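Long-range contacts in short chain dehydrogenase (Salmonella typhi, PDB 3G1T), which is probably an NAD(P)-dependent oxidoreductase of the short-chain dehydrogenase family, built on a Rossmann fold: residues L44-E49 and L71-C76; E79-V84 and F131-A136. One frame throughout, in Å; residues are numbered along the deposited sequence.

Interaction 1 of 2, residues L44-E49 and L71-C76; sequences LGRNEE and LDLLTC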
ATOM      1  N   LEU A  44     -13.249 -16.718 -11.161  1.00 19.38           N
ATOM      2  CA  LEU A  44     -11.993 -17.139 -10.583  1.00 20.39           C
ATOM      3  C   LEU A  44     -12.081 -17.242  -9.068  1.00 21.44           C
ATOM      4  O   LEU A  44     -12.667 -16.368  -8.363  1.00 21.49           O
ATOM      5  CB  LEU A  44     -10.864 -16.215 -10.994  1.00 20.74           C
ATOM      6  CG  LEU A  44      -9.399 -16.545 -10.747  1.00 26.77           C
ATOM      7  CD1 LEU A  44      -8.687 -15.856 -11.850  1.00 24.62           C
ATOM      8  CD2 LEU A  44      -8.945 -15.986  -9.356  1.00 23.55           C
ATOM      9  N   GLY A  45     -11.476 -18.307  -8.564  1.00 21.34           N
ATOM     10  CA  GLY A  45     -11.453 -18.550  -7.120  1.00 24.74           C
ATOM     11  C   GLY A  45     -10.470 -19.622  -6.706  1.00 29.58           C
ATOM     12  O   GLY A  45      -9.687 -20.116  -7.526  1.00 29.43           O
ATOM     13  N   ARG A  46     -10.480 -19.880  -5.392  1.00 34.53           N
ATOM     14  CA  ARG A  46      -9.587 -20.851  -4.697  1.00 39.25           C
ATOM     15  C   ARG A  46     -10.068 -22.287  -4.886  1.00 40.84           C
ATOM     16  O   ARG A  46      -9.340 -23.125  -5.439  1.00 41.71           O
ATOM     17  CB  ARG A  46      -9.565 -20.548  -3.206  1.00 41.00           C
ATOM     18  CG  ARG A  46      -8.343 -19.866  -2.687  1.00 59.39           C
ATOM     19  CD  ARG A  46      -8.779 -18.921  -1.585  1.00 43.52           C
ATOM     20  NE  ARG A  46      -7.672 -18.125  -1.044  1.00 59.94           N
ATOM     21  CZ  ARG A  46      -7.101 -17.050  -1.617  1.00 45.82           C
ATOM     22  NH1 ARG A  46      -7.493 -16.581  -2.816  1.00 58.95           N
ATOM     23  NH2 ARG A  46      -6.106 -16.443  -0.968  1.00 59.25           N
ATOM     24  N   ASN A  47     -11.308 -22.551  -4.468  1.00 41.83           N
ATOM     25  CA  ASN A  47     -11.878 -23.915  -4.546  1.00 42.51           C
ATOM     26  C   ASN A  47     -12.660 -24.372  -5.790  1.00 42.04           C
ATOM     27  O   ASN A  47     -13.752 -23.913  -6.052  1.00 42.48           O
ATOM     28  CB  ASN A  47     -12.718 -24.248  -3.323  1.00 43.97           C
ATOM     29  CG  ASN A  47     -12.982 -25.739  -3.234  1.00 61.91           C
ATOM     30  OD1 ASN A  47     -12.099 -26.502  -2.824  1.00 44.79           O
ATOM     31  ND2 ASN A  47     -14.152 -26.175  -3.705  1.00 44.36           N
ATOM     32  N   GLU A  48     -12.116 -25.341  -6.496  1.00 41.92           N
ATOM     33  CA  GLU A  48     -12.750 -25.900  -7.671  1.00 41.84           C
ATOM     34  C   GLU A  48     -14.254 -26.261  -7.525  1.00 40.42           C
ATOM     35  O   GLU A  48     -15.093 -25.808  -8.343  1.00 40.42           O
ATOM     36  CB  GLU A  48     -11.920 -27.077  -8.141  1.00 43.03           C
ATOM     37  CG  GLU A  48     -12.538 -27.911  -9.187  1.00 44.89           C
ATOM     38  CD  GLU A  48     -11.510 -28.810  -9.842  1.00 45.56           C
ATOM     39  OE1 GLU A  48     -10.733 -28.291 -10.671  1.00 45.97           O
ATOM     40  OE2 GLU A  48     -11.494 -30.028  -9.551  1.00 45.04           O
ATOM     41  N   GLU A  49     -14.608 -27.074  -6.521  1.00 39.00           N
ATOM     42  CA  GLU A  49     -16.027 -27.495  -6.371  1.00 36.88           C
ATOM     43  C   GLU A  49     -16.983 -26.320  -6.017  1.00 36.66           C
ATOM     44  O   GLU A  49     -18.133 -26.292  -6.488  1.00 36.67           O
ATOM     45  CB  GLU A  49     -16.212 -28.668  -5.387  1.00 35.14           C
ATOM     46  CG  GLU A  49     -15.708 -30.058  -5.876  1.00 49.07           C
ATOM     47  CD  GLU A  49     -16.503 -30.722  -7.044  1.00 32.94           C
ATOM     48  OE1 GLU A  49     -16.009 -31.753  -7.507  1.00 49.20           O
ATOM     49  OE2 GLU A  49     -17.585 -30.264  -7.456  1.00 48.98           O
ATOM     50  N   LEU A  71      -7.368 -20.278  -8.983  1.00 31.08           N
ATOM     51  CA  LEU A  71      -6.078 -19.543  -8.784  1.00 30.23           C
ATOM     52  C   LEU A  71      -6.009 -19.168  -7.325  1.00 29.79           C
ATOM     53  O   LEU A  71      -6.962 -18.576  -6.788  1.00 28.51           O
ATOM     54  CB  LEU A  71      -5.949 -18.293  -9.649  1.00 30.58           C
ATOM     55  CG  LEU A  71      -4.620 -17.489  -9.686  1.00 34.91           C
ATOM     56  CD1 LEU A  71      -3.496 -18.104 -10.524  1.00 29.74           C
ATOM     57  CD2 LEU A  71      -4.876 -16.072 -10.105  1.00 29.56           C
ATOM     58  N   ASP A  72      -4.891 -19.519  -6.686  1.00 29.22           N
ATOM     59  CA  ASP A  72      -4.684 -19.175  -5.274  1.00 29.29           C
ATOM     60  C   ASP A  72      -3.774 -17.965  -5.233  1.00 25.32           C
ATOM     61  O   ASP A  72      -2.596 -18.070  -5.532  1.00 22.69           O
ATOM     62  CB  ASP A  72      -4.036 -20.338  -4.536  1.00 32.11           C
ATOM     63  CG  ASP A  72      -4.071 -20.199  -3.011  1.00 43.69           C
ATOM     64  OD1 ASP A  72      -3.965 -21.258  -2.348  1.00 36.45           O
ATOM     65  OD2 ASP A  72      -4.184 -19.089  -2.439  1.00 35.38           O
ATOM     66  N   LEU A  73      -4.339 -16.819  -4.896  1.00 25.85           N
ATOM     67  CA  LEU A  73      -3.640 -15.530  -4.999  1.00 24.98           C
ATOM     68  C   LEU A  73      -2.503 -15.465  -3.992  1.00 25.07           C
ATOM     69  O   LEU A  73      -1.463 -14.785  -4.235  1.00 22.38           O
ATOM     70  CB  LEU A  73      -4.609 -14.376  -4.769  1.00 25.20           C
ATOM     71  CG  LEU A  73      -5.623 -14.032  -5.902  1.00 31.40           C
ATOM     72  CD1 LEU A  73      -6.365 -12.778  -5.548  1.00 27.60           C
ATOM     73  CD2 LEU A  73      -5.045 -13.917  -7.308  1.00 25.55           C
ATOM     74  N   LEU A  74      -2.679 -16.196  -2.894  1.00 24.40           N
ATOM     75  CA  LEU A  74      -1.611 -16.259  -1.850  1.00 23.47           C
ATOM     76  C   LEU A  74      -0.325 -16.828  -2.358  1.00 23.48           C
ATOM     77  O   LEU A  74       0.752 -16.406  -1.936  1.00 24.12           O
ATOM     78  CB  LEU A  74      -2.074 -17.008  -0.597  1.00 22.62           C
ATOM     79  CG  LEU A  74      -1.167 -16.992   0.635  1.00 30.06           C
ATOM     80  CD1 LEU A  74      -0.820 -15.558   1.073  1.00 21.97           C
ATOM     81  CD2 LEU A  74      -1.785 -17.870   1.841  1.00 22.68           C
ATOM     82  N   THR A  75      -0.424 -17.815  -3.256  1.00 25.98           N
ATOM     83  CA  THR A  75       0.754 -18.584  -3.666  1.00 27.32           C
ATOM     84  C   THR A  75       1.076 -18.425  -5.155  1.00 28.38           C
ATOM     85  O   THR A  75       2.114 -18.893  -5.609  1.00 29.26           O
ATOM     86  CB  THR A  75       0.611 -20.102  -3.366  1.00 27.64           C
ATOM     87  OG1 THR A  75      -0.401 -20.652  -4.196  1.00 30.93           O
ATOM     88  CG2 THR A  75       0.305 -20.403  -1.884  1.00 29.72           C
ATOM     89  N   CYS A  76       0.213 -17.752  -5.906  1.00 27.98           N
ATOM     90  CA  CYS A  76       0.405 -17.724  -7.363  1.00 27.55           C
ATOM     91  C   CYS A  76       1.638 -16.924  -7.810  1.00 27.80           C
ATOM     92  O   CYS A  76       2.058 -15.956  -7.154  1.00 26.65           O
ATOM     93  CB  CYS A  76      -0.846 -17.258  -8.132  1.00 26.35           C
ATOM     94  SG  CYS A  76      -1.186 -15.477  -7.967  1.00 21.15           S
TER

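Interaction 2 of 2, residues E79-V84 and F131-A136; sequences EECRQV and FMLTQA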
ATOM      1  N   GLU A  79       3.905 -16.299 -13.785  1.00 26.47           N
ATOM      2  CA  GLU A  79       3.659 -17.312 -14.855  1.00 26.95           C
ATOM      3  C   GLU A  79       2.286 -17.991 -14.717  1.00 24.89           C
ATOM      4  O   GLU A  79       1.596 -18.226 -15.712  1.00 24.63           O
ATOM      5  CB  GLU A  79       4.781 -18.355 -14.828  1.00 28.96           C
ATOM      6  CG  GLU A  79       4.754 -19.405 -15.942  1.00 56.79           C
ATOM      7  CD  GLU A  79       4.702 -18.806 -17.356  1.00 32.56           C
ATOM      8  OE1 GLU A  79       5.288 -17.716 -17.596  1.00 57.89           O
ATOM      9  OE2 GLU A  79       4.076 -19.444 -18.240  1.00 57.55           O
ATOM     10  N   GLU A  80       1.883 -18.311 -13.499  1.00 23.24           N
ATOM     11  CA  GLU A  80       0.479 -18.813 -13.287  1.00 23.41           C
ATOM     12  C   GLU A  80      -0.628 -17.810 -13.690  1.00 24.63           C
ATOM     13  O   GLU A  80      -1.671 -18.198 -14.256  1.00 24.45           O
ATOM     14  CB  GLU A  80       0.270 -19.272 -11.821  1.00 23.34           C
ATOM     15  CG  GLU A  80       0.826 -20.715 -11.576  1.00 33.19           C
ATOM     16  CD  GLU A  80       0.881 -21.135 -10.098  1.00 26.30           C
ATOM     17  OE1 GLU A  80       0.980 -20.272  -9.209  1.00 33.77           O
ATOM     18  OE2 GLU A  80       0.867 -22.363  -9.837  1.00 33.20           O
ATOM     19  N   CYS A  81      -0.399 -16.535 -13.386  1.00 23.55           N
ATOM     20  CA  CYS A  81      -1.320 -15.453 -13.844  1.00 20.04           C
ATOM     21  C   CYS A  81      -1.322 -15.385 -15.379  1.00 22.16           C
ATOM     22  O   CYS A  81      -2.397 -15.259 -15.975  1.00 20.73           O
ATOM     23  CB  CYS A  81      -0.933 -14.095 -13.240  1.00 18.65           C
ATOM     24  SG  CYS A  81      -1.206 -14.080 -11.475  1.00 22.86           S
ATOM     25  N   ARG A  82      -0.133 -15.472 -16.006  1.00 23.81           N
ATOM     26  CA  ARG A  82      -0.027 -15.478 -17.476  1.00 26.64           C
ATOM     27  C   ARG A  82      -0.775 -16.719 -18.095  1.00 26.42           C
ATOM     28  O   ARG A  82      -1.380 -16.589 -19.174  1.00 25.70           O
ATOM     29  CB  ARG A  82       1.438 -15.444 -17.987  1.00 30.36           C
ATOM     30  CG  ARG A  82       2.289 -14.150 -17.792  1.00 67.52           C
ATOM     31  CD  ARG A  82       1.730 -12.792 -18.377  1.00 37.50           C
ATOM     32  NE  ARG A  82       2.620 -11.666 -18.065  1.00 68.31           N
ATOM     33  CZ  ARG A  82       2.522 -10.430 -18.569  1.00 41.33           C
ATOM     34  NH1 ARG A  82       1.560 -10.110 -19.438  1.00 68.98           N
ATOM     35  NH2 ARG A  82       3.413  -9.506 -18.215  1.00 68.62           N
ATOM     36  N   GLN A  83      -0.733 -17.868 -17.401  1.00 24.77           N
ATOM     37  CA  GLN A  83      -1.464 -19.075 -17.850  1.00 25.59           C
ATOM     38  C   GLN A  83      -2.939 -18.869 -17.902  1.00 24.06           C
ATOM     39  O   GLN A  83      -3.585 -19.304 -18.867  1.00 26.15           O
ATOM     40  CB  GLN A  83      -1.178 -20.325 -16.970  1.00 27.81           C
ATOM     41  CG  GLN A  83       0.233 -20.975 -17.056  1.00 55.45           C
ATOM     42  CD  GLN A  83       0.626 -21.791 -15.763  1.00 31.63           C
ATOM     43  OE1 GLN A  83      -0.239 -22.321 -15.031  1.00 56.10           O
ATOM     44  NE2 GLN A  83       1.948 -21.894 -15.496  1.00 56.10           N
ATOM     45  N   VAL A  84      -3.501 -18.157 -16.919  1.00 24.01           N
ATOM     46  CA  VAL A  84      -4.913 -17.792 -16.939  1.00 23.83           C
ATOM     47  C   VAL A  84      -5.261 -16.895 -18.115  1.00 23.66           C
ATOM     48  O   VAL A  84      -6.281 -17.125 -18.764  1.00 22.81           O
ATOM     49  CB  VAL A  84      -5.384 -17.148 -15.560  1.00 24.35           C
ATOM     50  CG1 VAL A  84      -6.838 -16.512 -15.617  1.00 19.66           C
ATOM     51  CG2 VAL A  84      -5.200 -18.180 -14.384  1.00 20.97           C
ATOM     52  N   PHE A 131      -2.096  -7.226  -8.409  1.00 15.62           N
ATOM     53  CA  PHE A 131      -1.281  -6.604  -9.466  1.00 15.55           C
ATOM     54  C   PHE A 131      -0.844  -7.569 -10.562  1.00 15.78           C
ATOM     55  O   PHE A 131      -1.023  -7.299 -11.738  1.00 14.88           O
ATOM     56  CB  PHE A 131      -0.002  -5.903  -8.853  1.00 14.42           C
ATOM     57  CG  PHE A 131       1.162  -5.799  -9.835  1.00 14.75           C
ATOM     58  CD1 PHE A 131       1.052  -4.964 -10.944  1.00 16.50           C
ATOM     59  CD2 PHE A 131       2.330  -6.566  -9.642  1.00 15.88           C
ATOM     60  CE1 PHE A 131       2.113  -4.871 -11.860  1.00 16.31           C
ATOM     61  CE2 PHE A 131       3.466  -6.467 -10.577  1.00 17.57           C
ATOM     62  CZ  PHE A 131       3.285  -5.587 -11.711  1.00 18.23           C
ATOM     63  N   MET A 132      -0.248  -8.687 -10.184  1.00 14.64           N
ATOM     64  CA  MET A 132       0.237  -9.669 -11.161  1.00 15.73           C
ATOM     65  C   MET A 132      -0.870 -10.157 -12.114  1.00 16.84           C
ATOM     66  O   MET A 132      -0.657 -10.251 -13.349  1.00 17.53           O
ATOM     67  CB  MET A 132       0.854 -10.840 -10.450  1.00 15.60           C
ATOM     68  CG  MET A 132       2.356 -10.550  -9.975  1.00 20.80           C
ATOM     69  SD  MET A 132       3.337 -11.951  -9.334  1.00 12.87           S
ATOM     70  CE  MET A 132       2.393 -12.348  -7.858  1.00 23.94           C
ATOM     71  N   LEU A 133      -2.008 -10.557 -11.519  1.00 16.98           N
ATOM     72  CA  LEU A 133      -3.215 -10.913 -12.308  1.00 17.07           C
ATOM     73  C   LEU A 133      -3.685  -9.785 -13.232  1.00 17.59           C
ATOM     74  O   LEU A 133      -3.892 -10.004 -14.446  1.00 17.54           O
ATOM     75  CB  LEU A 133      -4.367 -11.330 -11.371  1.00 14.65           C
ATOM     76  CG  LEU A 133      -5.625 -11.852 -12.100  1.00 10.08           C
ATOM     77  CD1 LEU A 133      -5.261 -13.034 -13.108  1.00 14.74           C
ATOM     78  CD2 LEU A 133      -6.619 -12.260 -10.942  1.00 15.85           C
ATOM     79  N   THR A 134      -3.760  -8.565 -12.703  1.00 15.59           N
ATOM     80  CA  THR A 134      -4.103  -7.402 -13.534  1.00 16.27           C
ATOM     81  C   THR A 134      -3.170  -7.237 -14.741  1.00 17.60           C
ATOM     82  O   THR A 134      -3.638  -7.098 -15.867  1.00 16.58           O
ATOM     83  CB  THR A 134      -4.094  -6.073 -12.736  1.00 16.91           C
ATOM     84  OG1 THR A 134      -5.034  -6.155 -11.644  1.00 18.63           O
ATOM     85  CG2 THR A 134      -4.522  -4.839 -13.704  1.00 18.87           C
ATOM     86  N   GLN A 135      -1.876  -7.302 -14.478  1.00 18.58           N
ATOM     87  CA  GLN A 135      -0.903  -7.064 -15.554  1.00 16.80           C
ATOM     88  C   GLN A 135      -1.076  -8.071 -16.654  1.00 15.30           C
ATOM     89  O   GLN A 135      -0.943  -7.737 -17.868  1.00 15.29           O
ATOM     90  CB  GLN A 135       0.476  -7.069 -14.976  1.00 18.82           C
ATOM     91  CG  GLN A 135       1.598  -7.151 -16.016  1.00 19.80           C
ATOM     92  CD  GLN A 135       2.945  -7.136 -15.344  1.00 18.97           C
ATOM     93  OE1 GLN A 135       3.410  -8.149 -14.815  1.00 21.25           O
ATOM     94  NE2 GLN A 135       3.587  -5.957 -15.352  1.00 19.28           N
ATOM     95  N   ALA A 136      -1.330  -9.332 -16.273  1.00 17.07           N
ATOM     96  CA  ALA A 136      -1.472 -10.394 -17.279  1.00 17.18           C
ATOM     97  C   ALA A 136      -2.708 -10.260 -18.181  1.00 17.97           C
ATOM     98  O   ALA A 136      -2.702 -10.860 -19.277  1.00 18.35           O
ATOM     99  CB  ALA A 136      -1.527 -11.714 -16.593  1.00 18.09           C
TER
HETATM  100  O   HOH W   1      -0.732 -12.216 -20.203  1.00 17.90           O
HETATM  101  O   HOH W   2       5.586  -8.849 -16.255  1.00 25.35           O

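Interaction 1 of 2, residues L44-E49 and L71-C76
Arg-46 and Asp-72 form a salt bridge in which no N-H is aimed at the acid. Asp-72 OD2 stands over one face of the guanidinium, toward its rim and 3.6 Å from Arg-46 NH2. Because OD2 lies well out of the guanidinium plane, attraction here rests on charge alone. The guanidinium and carboxylate planes are 54° apart. The same OD2 accepts a bent hydrogen bond from Leu-74 N at 3.3 Å, on its anti side, out of the carboxylate plane. This is an Asx turn, and it holds the carboxylate against that face of the guanidinium. Arg-46 NH1 lies 4.1 Å from Leu-73 CB, and the two side chains cross at about a right angle. The backbones are joined by one hydrogen bond, from Leu-71 N to Gly-45 O, at 2.7 Å. Deeper in, Leu-44 CD2 rests on Leu-71 CB at 3.8 Å. Leu-44 CG is anti to the backbone N (chi1 -169°), which carries both methyls toward Leu-71. By position alone, the pair is consistent with the cofactor's adenosine site of classical short-chain dehydrogenases. Strands 40-45 and 67-70 end side by side at this contact, and helix 116-142 meets Arg-46, Leu-73 and Leu-74 through Val-125, Ala-129 and Asp-121.

Interaction 2 of 2, residues E79-V84 and F131-A136
Met-132 is the first residue of 131-136 to meet helix 79-84. Its CB lies 4.0 Å from Cys-81 SG. Cys-81 points toward the other helix and carries most of the apolar contact. Its SG reaches the backbone of Leu-133, 3.6 Å from Leu-133 N. Leu-133 CB also touches this sulfur, Cys-81 SG, at 4.2 Å. The end of Leu-133 leans toward the other helix; the side chain also packs on Thr-20 and His-100. The two helices run in broadly the same direction. The axes of segments 79-84 and 131-136 come within 8.5 Å and cross at -41°. Both helices follow strands of the parallel sheet, as expected of a Rossmann fold, and they pack side by side on one of its faces. Gln-135 comes next, at the more polar border. Its amide plane is only 11° from that of the Arg-82 guanidinium, yet no direct hydrogen bond joins them. Two waters lie in plane at the guanidinium edge instead. One accepts from Arg-82 NH2 and donates to Gln-135 OE1 at 2.7 Å. Gln-135 NE2 is held by Met-111 O and Gln-114 O of the second subunit. Ala-136 CB is 3.7 Å from Cys-81 O and 3.9 Å from Arg-82 CD. Its small side chain is consistent with the close approach of the helices. A bend at chi2 (-56°) folds the arginine back over this alanine. The second water accepts from Arg-82 NH1 and donates to Ala-136 O at 2.6 Å.

In the fold
Interaction 1 comes first along the chain and closes before interaction 2 opens. Their centres are about 13 Å apart. Segment 71-76 is the loop that leaves strand 67-70 and leads into helix 78-91, so it runs from the first contact almost straight into the second. Helix 116-142 serves both: its earlier part borders interaction 1, and its 131-136 part makes interaction 2. The contacts also touch, with Cys-76 SG packing on Cys-81 SG and Cys-76 O near Met-132 CE. Together they join an outer edge of the parallel sheet to the helices over one face, and interaction 2 extends this to the second subunit.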